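Local coordinates for protein acinetobacter secreted protease CpaA (Acinetobacter nosocomialis M2, PDB 6O38) that is a secreted zinc metalloprotease, exported by the type II secretion system and held in complex with its chaperone CpaB, at residues Asp46-Leu60 against Val71-Phe84. Residues are numbered along the deposited sequence; the frame is centred on the assembly and turned at random.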
# COMPACT_ATOMS: atom_id res chain seq x y z
N ASP A 46 28.14 11.86 -22.43
CA ASP A 46 28.15 10.43 -22.68
C ASP A 46 26.77 9.95 -23.12
O ASP A 46 25.75 10.38 -22.57
CB ASP A 46 28.61 9.67 -21.44
CG ASP A 46 30.07 9.90 -21.11
OD1 ASP A 46 30.74 10.64 -21.87
OD2 ASP A 46 30.55 9.34 -20.11
N LYS A 47 26.75 9.06 -24.11
CA LYS A 47 25.51 8.54 -24.67
C LYS A 47 25.43 7.04 -24.44
O LYS A 47 26.39 6.31 -24.70
CB LYS A 47 25.41 8.85 -26.17
CG LYS A 47 24.19 8.25 -26.85
CD LYS A 47 24.19 8.52 -28.34
CE LYS A 47 24.07 10.01 -28.63
NZ LYS A 47 23.98 10.29 -30.09
N ILE A 48 24.28 6.58 -23.94
CA ILE A 48 24.01 5.16 -23.73
C ILE A 48 22.70 4.82 -24.42
O ILE A 48 21.70 5.52 -24.24
CB ILE A 48 23.95 4.80 -22.24
CG1 ILE A 48 25.34 4.87 -21.61
CG2 ILE A 48 23.34 3.42 -22.04
CD1 ILE A 48 25.39 4.37 -20.18
N THR A 49 22.71 3.76 -25.22
CA THR A 49 21.52 3.30 -25.93
C THR A 49 21.27 1.84 -25.59
O THR A 49 22.16 1.00 -25.75
CB THR A 49 21.66 3.48 -27.45
OG1 THR A 49 21.82 4.87 -27.75
CG2 THR A 49 20.44 2.94 -28.17
N ILE A 50 20.05 1.54 -25.13
CA ILE A 50 19.66 0.19 -24.73
C ILE A 50 18.71 -0.36 -25.78
O ILE A 50 17.66 0.23 -26.05
CB ILE A 50 19.01 0.18 -23.34
CG1 ILE A 50 19.95 0.79 -22.30
CG2 ILE A 50 18.64 -1.24 -22.95
CD1 ILE A 50 19.36 0.87 -20.91
N ARG A 51 19.08 -1.49 -26.38
CA ARG A 51 18.24 -2.20 -27.33
C ARG A 51 17.94 -3.59 -26.80
O ARG A 51 18.72 -4.15 -26.01
CB ARG A 51 18.91 -2.31 -28.71
CG ARG A 51 19.07 -0.98 -29.44
CD ARG A 51 19.70 -1.20 -30.81
NE ARG A 51 19.85 0.04 -31.55
CZ ARG A 51 20.38 0.12 -32.77
NH1 ARG A 51 20.48 1.30 -33.38
NH2 ARG A 51 20.83 -0.97 -33.38
N SER A 52 16.81 -4.15 -27.22
CA SER A 52 16.41 -5.47 -26.76
C SER A 52 15.66 -6.20 -27.86
O SER A 52 14.72 -5.66 -28.45
CB SER A 52 15.52 -5.37 -25.51
OG SER A 52 15.06 -6.65 -25.12
N SER A 53 16.10 -7.43 -28.15
CA SER A 53 15.37 -8.34 -29.02
C SER A 53 15.02 -9.64 -28.32
O SER A 53 14.61 -10.60 -28.97
CB SER A 53 16.19 -8.63 -30.29
OG SER A 53 17.39 -9.31 -29.98
N ALA A 54 15.16 -9.69 -26.99
CA ALA A 54 14.92 -10.90 -26.24
C ALA A 54 13.43 -11.10 -25.99
O ALA A 54 12.65 -10.15 -25.92
CB ALA A 54 15.66 -10.86 -24.90
N ALA A 55 13.04 -12.37 -25.86
CA ALA A 55 11.64 -12.68 -25.57
C ALA A 55 11.27 -12.26 -24.15
O ALA A 55 10.11 -11.91 -23.90
CB ALA A 55 11.38 -14.18 -25.76
N TYR A 56 12.22 -12.29 -23.22
CA TYR A 56 11.97 -11.89 -21.85
C TYR A 56 12.12 -10.38 -21.70
O TYR A 56 13.00 -9.77 -22.31
CB TYR A 56 12.92 -12.60 -20.89
CG TYR A 56 12.65 -14.08 -20.72
CD1 TYR A 56 11.44 -14.63 -21.13
CD2 TYR A 56 13.59 -14.92 -20.14
CE1 TYR A 56 11.18 -15.98 -20.98
CE2 TYR A 56 13.34 -16.27 -19.98
CZ TYR A 56 12.13 -16.79 -20.40
OH TYR A 56 11.88 -18.14 -20.25
N SER A 57 11.25 -9.79 -20.88
CA SER A 57 11.31 -8.36 -20.63
C SER A 57 12.43 -8.03 -19.65
O SER A 57 12.81 -8.84 -18.80
CB SER A 57 9.98 -7.85 -20.09
OG SER A 57 8.95 -7.99 -21.05
N SER A 58 12.96 -6.82 -19.77
CA SER A 58 13.98 -6.31 -18.87
C SER A 58 13.47 -5.05 -18.18
O SER A 58 12.51 -4.42 -18.63
CB SER A 58 15.29 -6.01 -19.62
OG SER A 58 15.86 -7.20 -20.15
N TYR A 59 14.12 -4.69 -17.08
CA TYR A 59 13.69 -3.58 -16.24
C TYR A 59 14.89 -2.73 -15.88
O TYR A 59 15.92 -3.25 -15.44
CB TYR A 59 12.97 -4.09 -14.99
CG TYR A 59 11.78 -4.96 -15.31
CD1 TYR A 59 10.53 -4.40 -15.54
CD2 TYR A 59 11.91 -6.34 -15.41
CE1 TYR A 59 9.44 -5.19 -15.84
CE2 TYR A 59 10.82 -7.14 -15.72
CZ TYR A 59 9.59 -6.56 -15.93
OH TYR A 59 8.50 -7.35 -16.23
N LEU A 60 14.75 -1.42 -16.06
CA LEU A 60 15.85 -0.47 -15.90
C LEU A 60 15.66 0.37 -14.65
O LEU A 60 14.58 0.95 -14.45
CB LEU A 60 15.97 0.43 -17.13
CG LEU A 60 16.98 1.58 -17.04
CD1 LEU A 60 18.39 1.03 -16.86
CD2 LEU A 60 16.90 2.47 -18.27
N VAL A 71 10.60 2.44 -12.49
CA VAL A 71 11.22 1.40 -13.30
C VAL A 71 10.74 1.54 -14.74
O VAL A 71 9.57 1.88 -14.98
CB VAL A 71 10.89 -0.01 -12.75
CG1 VAL A 71 11.52 -1.09 -13.62
CG2 VAL A 71 11.36 -0.16 -11.31
N LEU A 72 11.64 1.30 -15.69
CA LEU A 72 11.30 1.26 -17.10
C LEU A 72 11.19 -0.19 -17.55
O LEU A 72 12.11 -0.99 -17.32
CB LEU A 72 12.34 1.98 -17.96
CG LEU A 72 12.33 3.51 -17.98
CD1 LEU A 72 12.68 4.01 -19.38
CD2 LEU A 72 10.99 4.07 -17.53
N LYS A 73 10.08 -0.53 -18.20
CA LYS A 73 9.87 -1.86 -18.75
C LYS A 73 10.46 -1.91 -20.16
O LYS A 73 10.02 -1.18 -21.04
CB LYS A 73 8.39 -2.22 -18.77
CG LYS A 73 8.09 -3.69 -19.00
CD LYS A 73 6.60 -3.97 -18.95
CE LYS A 73 6.29 -5.46 -18.87
NZ LYS A 73 6.74 -6.19 -20.08
N ILE A 74 11.45 -2.77 -20.35
CA ILE A 74 12.13 -2.92 -21.64
C ILE A 74 11.59 -4.17 -22.31
O ILE A 74 11.70 -5.28 -21.77
CB ILE A 74 13.65 -2.99 -21.47
CG1 ILE A 74 14.19 -1.69 -20.87
CG2 ILE A 74 14.32 -3.28 -22.80
CD1 ILE A 74 15.69 -1.68 -20.68
N ASN A 75 11.01 -4.01 -23.50
CA ASN A 75 10.46 -5.11 -24.27
C ASN A 75 11.25 -5.29 -25.56
O ASN A 75 12.10 -4.47 -25.92
CB ASN A 75 8.98 -4.87 -24.58
CG ASN A 75 8.13 -4.78 -23.33
OD1 ASN A 75 7.82 -5.79 -22.70
ND2 ASN A 75 7.75 -3.56 -22.97
N SER A 76 10.96 -6.39 -26.26
CA SER A 76 11.60 -6.67 -27.53
C SER A 76 11.20 -5.62 -28.56
O SER A 76 10.01 -5.42 -28.82
CB SER A 76 11.22 -8.07 -28.02
OG SER A 76 11.84 -8.36 -29.26
N GLY A 77 12.20 -4.94 -29.13
CA GLY A 77 11.97 -3.89 -30.10
C GLY A 77 12.12 -2.48 -29.55
O GLY A 77 12.11 -1.53 -30.33
N ASP A 78 12.25 -2.33 -28.23
CA ASP A 78 12.43 -1.02 -27.63
C ASP A 78 13.85 -0.52 -27.83
O ASP A 78 14.81 -1.29 -27.85
CB ASP A 78 12.10 -1.07 -26.14
CG ASP A 78 10.61 -1.02 -25.86
OD1 ASP A 78 9.87 -0.43 -26.68
OD2 ASP A 78 10.17 -1.57 -24.83
N VAL A 79 13.97 0.80 -27.99
CA VAL A 79 15.26 1.48 -28.15
C VAL A 79 15.23 2.71 -27.25
O VAL A 79 14.58 3.71 -27.58
CB VAL A 79 15.54 1.86 -29.61
CG1 VAL A 79 16.84 2.65 -29.71
CG2 VAL A 79 15.59 0.62 -30.49
N TYR A 80 15.91 2.63 -26.11
CA TYR A 80 16.02 3.75 -25.18
C TYR A 80 17.39 4.40 -25.32
O TYR A 80 18.41 3.71 -25.41
CB TYR A 80 15.80 3.28 -23.74
CG TYR A 80 14.40 2.78 -23.47
CD1 TYR A 80 13.39 3.65 -23.09
CD2 TYR A 80 14.10 1.43 -23.58
CE1 TYR A 80 12.11 3.19 -22.84
CE2 TYR A 80 12.82 0.96 -23.33
CZ TYR A 80 11.83 1.85 -22.96
OH TYR A 80 10.56 1.39 -22.71
N GLN A 81 17.41 5.73 -25.32
CA GLN A 81 18.64 6.50 -25.48
C GLN A 81 18.74 7.52 -24.35
O GLN A 81 17.79 8.26 -24.10
CB GLN A 81 18.68 7.20 -26.84
CG GLN A 81 20.02 7.85 -27.15
CD GLN A 81 20.00 8.58 -28.48
OE1 GLN A 81 21.01 8.64 -29.18
NE2 GLN A 81 18.86 9.16 -28.83
N PHE A 82 19.89 7.55 -23.68
CA PHE A 82 20.14 8.47 -22.58
C PHE A 82 21.40 9.27 -22.86
O PHE A 82 22.37 8.74 -23.42
CB PHE A 82 20.27 7.73 -21.25
CG PHE A 82 19.02 7.01 -20.82
CD1 PHE A 82 18.06 7.66 -20.06
CD2 PHE A 82 18.81 5.69 -21.17
CE1 PHE A 82 16.91 7.00 -19.67
CE2 PHE A 82 17.66 5.03 -20.78
CZ PHE A 82 16.71 5.69 -20.02
N ILE A 83 21.39 10.54 -22.46
CA ILE A 83 22.55 11.41 -22.55
C ILE A 83 22.78 12.01 -21.17
O ILE A 83 21.88 12.67 -20.62
CB ILE A 83 22.37 12.52 -23.60
CG1 ILE A 83 22.24 11.91 -25.00
CG2 ILE A 83 23.54 13.49 -23.56
CD1 ILE A 83 22.11 12.93 -26.10
N PHE A 84 23.96 11.79 -20.61
CA PHE A 84 24.27 12.27 -19.27
C PHE A 84 24.28 13.80 -19.23
O PHE A 84 24.24 14.48 -20.27
CB PHE A 84 25.61 11.71 -18.80
CG PHE A 84 25.82 11.78 -17.31
CD1 PHE A 84 25.11 10.94 -16.46
CD2 PHE A 84 26.72 12.67 -16.76
CE1 PHE A 84 25.30 11.00 -15.09
CE2 PHE A 84 26.91 12.74 -15.40
CZ PHE A 84 26.20 11.90 -14.56
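Two antiparallel ladders, one in each sheet of the first StcE-type beta-sandwich domain, join 46-60 to 71-84: strand 47-52 pairs with 79-84, and 58-60 with 71-74. In the first, Ile48 and Phe82 form a hydrogen-bonded pair, with Phe82 N 2.8 Å from Ile48 O; Ile50 and Tyr80 form the next. In the second, Ser58 and Leu60 pair in the same way with Ile74 and Leu72. The sheets meet through their inner side chains. Ile74 reaches across with both branches: CD1 lies 3.7 Å from Ile50 CG2, the two side chains crossing at about a right angle, while CG2 packs on Ser52 CB. Leu60, its CG anti to the backbone N (chi1 173°), sends CD2 to within 3.7 Å of Phe82 CE2. Where the chain passes between sheets, Gly77 N gives Ser52 O an almost straight bond of 2.7 Å from within the type II turn 75-78. Asn75 OD1 accepts from Ser57 OG at 3.0 Å, tilted from the amide plane, and from Lys73 NZ at 2.9 Å, in that plane on a lone pair. Apolar side chains thus join the sheets at Ile50-Ile74 and Leu60-Phe82, while the Asn75 amide, held at OD1 by two donors and at ND2 by Thr115, should turn little.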